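Local coordinates for protein Apc35852 (Geobacillus stearothermophilus, PDB 1U9C) that is of unknown function but belongs to the DJ-1/PfpI family and may, like relatives, act as a chaperone or cysteine protease, at residues A[111-125]-A[134-146]. Residues are numbered along the deposited sequence; the frame is centred on the assembly and turned at random.
Sequences LQYVLQQFAEDGRII and GLVNATYKDGTPI
Gln116 and Glu120, one turn apart on helix 109-120, each take hold of the backbone of the loop 134-146. With CG anti to the backbone N (chi1 175°) and the chain extended beyond it, Gln116 passes its CB, CG and CD close by Thr139 O, and NE2 donates to that oxygen at 2.8 Å. The oxygen lies near the amide plane, but the N-H comes from above the carbonyl plane. On the other branch, OE1 rests against CG and CE of Lys141. A leucine here would probably leave Thr139 O without its side-chain donor and the loop less firmly tied to the helix. Glu120, bent at chi2 (-80°), turns OE1 onto Lys141 N, 2.8 Å away along a nearly straight bond that meets the carboxylate from above its plane. The same OE1 lies at the edge of the Tyr140 ring. Water 1 adds a bridge, donating to Gln112 O and accepting from Thr139 N.

The apolar contacts line the inner side of the helix. Leu115 CB meets Ala138 CB and Ile146 CD1, each at 4.1 Å. Its CD1 makes van der Waals contact with the Gly134 carbonyl; a CB on Gly134 would crowd this methyl and Leu111 CD2, so glycine lets the loop come close. Ala119 is small enough for Ile146 CG1 to approach its CB to 3.8 Å, with Tyr140 CE1 also against that methyl. Deeper, Ile125 CG2 touches Leu135 CD2 at 4.2 Å.

Asn137 and Gln112 both donate to Pro106 O, and Asn137 OD1 accepts from Arg180. Helix 109-120 joins the adjacent parallel strands 92-95 and 124-127 as a beta-alpha-beta crossover; the loop after strand 124-127 folds back over it, with Val136 against helix 173-179 and Leu135 against Leu200 of strand 200-203.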
loop_
_atom_site.group_PDB
_atom_site.type_symbol
_atom_site.label_atom_id
_atom_site.label_comp_id
_atom_site.label_asym_id
_atom_site.label_seq_id
_atom_site.Cartn_x
_atom_site.Cartn_y
_atom_site.Cartn_z
ATOM N N LEU A 111 6.935 1.548 10.382
ATOM C CA LEU A 111 5.654 1.359 9.705
ATOM C C LEU A 111 4.672 0.590 10.595
ATOM O O LEU A 111 3.491 0.897 10.594
ATOM C CB LEU A 111 5.871 0.687 8.326
ATOM C CG LEU A 111 4.607 0.426 7.507
ATOM C CD1 LEU A 111 3.924 1.711 7.161
ATOM C CD2 LEU A 111 4.986 -0.332 6.213
ATOM N N GLN A 112 5.155 -0.414 11.332
ATOM C CA GLN A 112 4.264 -1.155 12.242
ATOM C C GLN A 112 3.673 -0.218 13.283
ATOM O O GLN A 112 2.487 -0.273 13.575
ATOM C CB GLN A 112 5.008 -2.286 12.932
ATOM C CG GLN A 112 5.321 -3.514 12.056
ATOM C CD GLN A 112 6.260 -4.458 12.764
ATOM O OE1 GLN A 112 6.508 -4.328 13.967
ATOM N NE2 GLN A 112 6.831 -5.366 11.999
ATOM N N TYR A 113 4.508 0.654 13.811
ATOM C CA TYR A 113 4.065 1.611 14.805
ATOM C C TYR A 113 3.045 2.599 14.245
ATOM O O TYR A 113 2.013 2.864 14.826
ATOM C CB TYR A 113 5.271 2.385 15.320
ATOM C CG TYR A 113 4.864 3.379 16.366
ATOM C CD1 TYR A 113 4.801 3.011 17.702
ATOM C CD2 TYR A 113 4.568 4.676 16.037
ATOM C CE1 TYR A 113 4.421 3.924 18.675
ATOM C CE2 TYR A 113 4.159 5.585 16.995
ATOM C CZ TYR A 113 4.107 5.205 18.312
ATOM O OH TYR A 113 3.720 6.135 19.267
ATOM N N VAL A 114 3.302 3.139 13.060
ATOM C CA VAL A 114 2.370 3.993 12.367
ATOM C C VAL A 114 1.060 3.295 12.105
ATOM O O VAL A 114 0.004 3.875 12.440
ATOM C CB VAL A 114 3.031 4.538 11.080
ATOM C CG1 VAL A 114 2.011 5.259 10.272
ATOM C CG2 VAL A 114 4.167 5.488 11.425
ATOM N N LEU A 115 1.032 2.088 11.563
ATOM C CA LEU A 115 -0.210 1.405 11.234
ATOM C C LEU A 115 -0.963 1.119 12.540
ATOM O O LEU A 115 -2.185 1.234 12.557
ATOM C CB LEU A 115 0.063 0.116 10.484
ATOM C CG LEU A 115 0.483 0.323 9.036
ATOM C CD1 LEU A 115 1.084 -0.908 8.482
ATOM C CD2 LEU A 115 -0.691 0.788 8.177
ATOM N N GLN A 116 -0.257 0.759 13.595
ATOM C CA GLN A 116 -0.936 0.545 14.888
ATOM C C GLN A 116 -1.687 1.773 15.335
ATOM O O GLN A 116 -2.868 1.686 15.787
ATOM C CB GLN A 116 0.090 0.158 15.939
ATOM C CG GLN A 116 -0.473 0.025 17.389
ATOM C CD GLN A 116 0.482 -0.611 18.334
ATOM O OE1 GLN A 116 0.954 0.011 19.296
ATOM N NE2 GLN A 116 0.743 -1.878 18.117
ATOM N N GLN A 117 -1.059 2.935 15.241
ATOM C CA GLN A 117 -1.741 4.142 15.671
ATOM C C GLN A 117 -2.924 4.490 14.795
ATOM O O GLN A 117 -4.002 4.918 15.285
ATOM C CB GLN A 117 -0.770 5.304 15.737
ATOM C CG GLN A 117 0.251 5.110 16.767
ATOM C CD GLN A 117 -0.330 5.134 18.185
ATOM O OE1 GLN A 117 -1.013 6.085 18.522
ATOM N NE2 GLN A 117 -0.108 4.102 18.939
ATOM N N PHE A 118 -2.767 4.382 13.472
ATOM C CA PHE A 118 -3.913 4.581 12.595
ATOM C C PHE A 118 -5.077 3.680 12.969
ATOM O O PHE A 118 -6.232 4.124 13.000
ATOM C CB PHE A 118 -3.551 4.391 11.103
ATOM C CG PHE A 118 -2.980 5.647 10.444
ATOM C CD1 PHE A 118 -1.684 6.025 10.708
ATOM C CD2 PHE A 118 -3.680 6.353 9.547
ATOM C CE1 PHE A 118 -1.124 7.131 10.051
ATOM C CE2 PHE A 118 -3.132 7.490 8.916
ATOM C CZ PHE A 118 -1.844 7.829 9.172
ATOM N N ALA A 119 -4.794 2.413 13.238
ATOM C CA ALA A 119 -5.821 1.419 13.597
ATOM C C ALA A 119 -6.466 1.800 14.947
ATOM O O ALA A 119 -7.710 1.930 15.076
ATOM C CB ALA A 119 -5.231 0.029 13.617
ATOM N N GLU A 120 -5.610 2.085 15.912
ATOM C CA GLU A 120 -6.089 2.475 17.246
ATOM C C GLU A 120 -6.976 3.680 17.182
ATOM O O GLU A 120 -7.863 3.842 18.037
ATOM C CB GLU A 120 -4.906 2.885 18.135
ATOM C CG GLU A 120 -4.018 1.753 18.589
ATOM C CD GLU A 120 -4.597 1.004 19.734
ATOM O OE1 GLU A 120 -4.534 -0.261 19.637
ATOM O OE2 GLU A 120 -5.050 1.684 20.723
ATOM N N ASP A 121 -6.718 4.563 16.225
ATOM C CA ASP A 121 -7.384 5.841 16.172
ATOM C C ASP A 121 -8.563 5.923 15.195
ATOM O O ASP A 121 -9.116 6.998 14.994
ATOM C CB ASP A 121 -6.387 6.963 15.845
ATOM C CG ASP A 121 -5.299 7.089 16.913
ATOM O OD1 ASP A 121 -5.453 6.556 18.051
ATOM O OD2 ASP A 121 -4.218 7.686 16.692
ATOM N N GLY A 122 -8.919 4.794 14.577
ATOM C CA GLY A 122 -10.103 4.730 13.739
ATOM C C GLY A 122 -9.932 5.409 12.392
ATOM O O GLY A 122 -10.899 5.732 11.788
ATOM N N ARG A 123 -8.693 5.553 11.960
ATOM C CA ARG A 123 -8.443 6.233 10.701
ATOM C C ARG A 123 -8.411 5.193 9.580
ATOM O O ARG A 123 -8.445 3.985 9.789
ATOM C CB ARG A 123 -7.151 7.054 10.912
ATOM C CG ARG A 123 -7.519 8.357 11.839
ATOM C CD ARG A 123 -6.340 9.199 12.246
ATOM N NE ARG A 123 -6.600 10.647 12.223
ATOM C CZ ARG A 123 -5.819 11.586 12.787
ATOM N NH1 ARG A 123 -4.714 11.265 13.450
ATOM N NH2 ARG A 123 -6.131 12.869 12.655
ATOM N N ILE A 124 -8.384 5.694 8.367
ATOM C CA ILE A 124 -8.494 4.823 7.209
ATOM C C ILE A 124 -7.096 4.252 6.866
ATOM O O ILE A 124 -6.088 4.987 6.874
ATOM C CB ILE A 124 -9.044 5.630 6.057
ATOM C CG1 ILE A 124 -10.457 6.128 6.362
ATOM C CG2 ILE A 124 -8.942 4.812 4.769
ATOM C CD1 ILE A 124 -10.789 7.388 5.733
ATOM N N ILE A 125 -7.040 2.938 6.701
ATOM C CA ILE A 125 -5.825 2.267 6.270
ATOM C C ILE A 125 -6.136 1.600 4.946
ATOM O O ILE A 125 -7.108 0.839 4.799
ATOM C CB ILE A 125 -5.432 1.169 7.256
ATOM C CG1 ILE A 125 -5.025 1.805 8.602
ATOM C CG2 ILE A 125 -4.251 0.362 6.650
ATOM C CD1 ILE A 125 -4.720 0.791 9.715
ATOM N N GLY A 134 2.639 -4.527 4.512
ATOM C CA GLY A 134 2.869 -3.657 5.670
ATOM C C GLY A 134 1.990 -4.072 6.840
ATOM O O GLY A 134 2.320 -3.790 7.972
ATOM N N LEU A 135 0.891 -4.769 6.550
ATOM C CA LEU A 135 -0.061 -5.179 7.602
ATOM C C LEU A 135 0.263 -6.525 8.247
ATOM O O LEU A 135 -0.352 -6.882 9.274
ATOM C CB LEU A 135 -1.451 -5.278 7.007
ATOM C CG LEU A 135 -2.097 -3.949 6.669
ATOM C CD1 LEU A 135 -3.212 -4.124 5.637
ATOM C CD2 LEU A 135 -2.648 -3.335 7.994
ATOM N N VAL A 136 1.181 -7.307 7.673
ATOM C CA VAL A 136 1.280 -8.724 8.070
ATOM C C VAL A 136 1.632 -8.887 9.554
ATOM O O VAL A 136 1.108 -9.803 10.220
ATOM C CB VAL A 136 2.256 -9.482 7.118
ATOM C CG1 VAL A 136 2.789 -10.754 7.728
ATOM C CG2 VAL A 136 1.505 -9.748 5.807
ATOM N N ASN A 137 2.502 -8.020 10.075
ATOM C CA ASN A 137 2.969 -8.056 11.461
ATOM C C ASN A 137 2.603 -6.780 12.246
ATOM O O ASN A 137 3.211 -6.501 13.286
ATOM C CB ASN A 137 4.473 -8.263 11.484
ATOM C CG ASN A 137 4.895 -9.517 10.736
ATOM O OD1 ASN A 137 4.349 -10.596 10.973
ATOM N ND2 ASN A 137 5.937 -9.418 9.905
ATOM N N ALA A 138 1.561 -6.082 11.790
ATOM C CA ALA A 138 1.033 -4.877 12.447
ATOM C C ALA A 138 -0.163 -5.256 13.339
ATOM O O ALA A 138 -0.928 -6.166 13.007
ATOM C CB ALA A 138 0.591 -3.848 11.448
ATOM N N THR A 139 -0.250 -4.612 14.496
ATOM C CA THR A 139 -1.217 -5.018 15.533
ATOM C C THR A 139 -1.743 -3.813 16.239
ATOM O O THR A 139 -1.167 -2.737 16.211
ATOM C CB THR A 139 -0.589 -5.932 16.621
ATOM O OG1 THR A 139 0.407 -5.203 17.352
ATOM C CG2 THR A 139 0.167 -7.175 16.069
ATOM N N TYR A 140 -2.882 -4.006 16.908
ATOM C CA TYR A 140 -3.373 -3.049 17.898
ATOM C C TYR A 140 -2.425 -3.107 19.091
ATOM O O TYR A 140 -1.594 -4.009 19.194
ATOM C CB TYR A 140 -4.800 -3.412 18.351
ATOM C CG TYR A 140 -5.829 -3.135 17.299
ATOM C CD1 TYR A 140 -6.365 -1.879 17.187
ATOM C CD2 TYR A 140 -6.257 -4.128 16.413
ATOM C CE1 TYR A 140 -7.298 -1.584 16.193
ATOM C CE2 TYR A 140 -7.182 -3.853 15.429
ATOM C CZ TYR A 140 -7.690 -2.588 15.316
ATOM O OH TYR A 140 -8.620 -2.327 14.366
ATOM N N LYS A 141 -2.534 -2.137 19.995
ATOM C CA LYS A 141 -1.676 -2.093 21.197
ATOM C C LYS A 141 -1.699 -3.394 21.982
ATOM O O LYS A 141 -0.672 -3.818 22.540
ATOM C CB LYS A 141 -2.122 -0.972 22.139
ATOM C CG LYS A 141 -1.317 0.328 22.038
ATOM C CD LYS A 141 -0.306 0.461 23.209
ATOM C CE LYS A 141 1.035 -0.180 22.852
ATOM N NZ LYS A 141 2.196 0.384 23.613
ATOM N N ASP A 142 -2.863 -4.030 22.007
ATOM C CA ASP A 142 -3.042 -5.272 22.766
ATOM C C ASP A 142 -2.518 -6.540 22.054
ATOM O O ASP A 142 -2.668 -7.644 22.577
ATOM C CB ASP A 142 -4.510 -5.424 23.196
ATOM C CG ASP A 142 -5.450 -5.815 22.057
ATOM O OD1 ASP A 142 -5.029 -5.881 20.887
ATOM O OD2 ASP A 142 -6.662 -6.053 22.251
ATOM N N GLY A 143 -1.940 -6.376 20.858
ATOM C CA GLY A 143 -1.294 -7.479 20.135
ATOM C C GLY A 143 -2.148 -8.159 19.074
ATOM O O GLY A 143 -1.647 -9.003 18.311
ATOM N N THR A 144 -3.424 -7.808 19.014
ATOM C CA THR A 144 -4.345 -8.372 18.025
ATOM C C THR A 144 -3.941 -7.916 16.618
ATOM O O THR A 144 -3.820 -6.716 16.399
ATOM C CB THR A 144 -5.775 -7.866 18.297
ATOM O OG1 THR A 144 -6.243 -8.295 19.581
ATOM C CG2 THR A 144 -6.787 -8.436 17.282
ATOM N N PRO A 145 -3.776 -8.833 15.671
ATOM C CA PRO A 145 -3.468 -8.390 14.309
ATOM C C PRO A 145 -4.536 -7.456 13.767
ATOM O O PRO A 145 -5.748 -7.712 13.928
ATOM C CB PRO A 145 -3.463 -9.685 13.503
ATOM C CG PRO A 145 -3.032 -10.671 14.443
ATOM C CD PRO A 145 -3.814 -10.302 15.734
ATOM N N ILE A 146 -4.101 -6.364 13.144
ATOM C CA ILE A 146 -5.042 -5.428 12.535
ATOM C C ILE A 146 -6.002 -6.116 11.547
ATOM O O ILE A 146 -7.181 -5.755 11.503
ATOM C CB ILE A 146 -4.303 -4.243 11.864
ATOM C CG1 ILE A 146 -3.609 -3.369 12.932
ATOM C CG2 ILE A 146 -5.276 -3.450 11.024
ATOM C CD1 ILE A 146 -2.562 -2.447 12.423
HETATM O O HOH W 1 1.904 -2.873 14.836
HETATM O O HOH W 2 -5.745 -2.657 21.685
#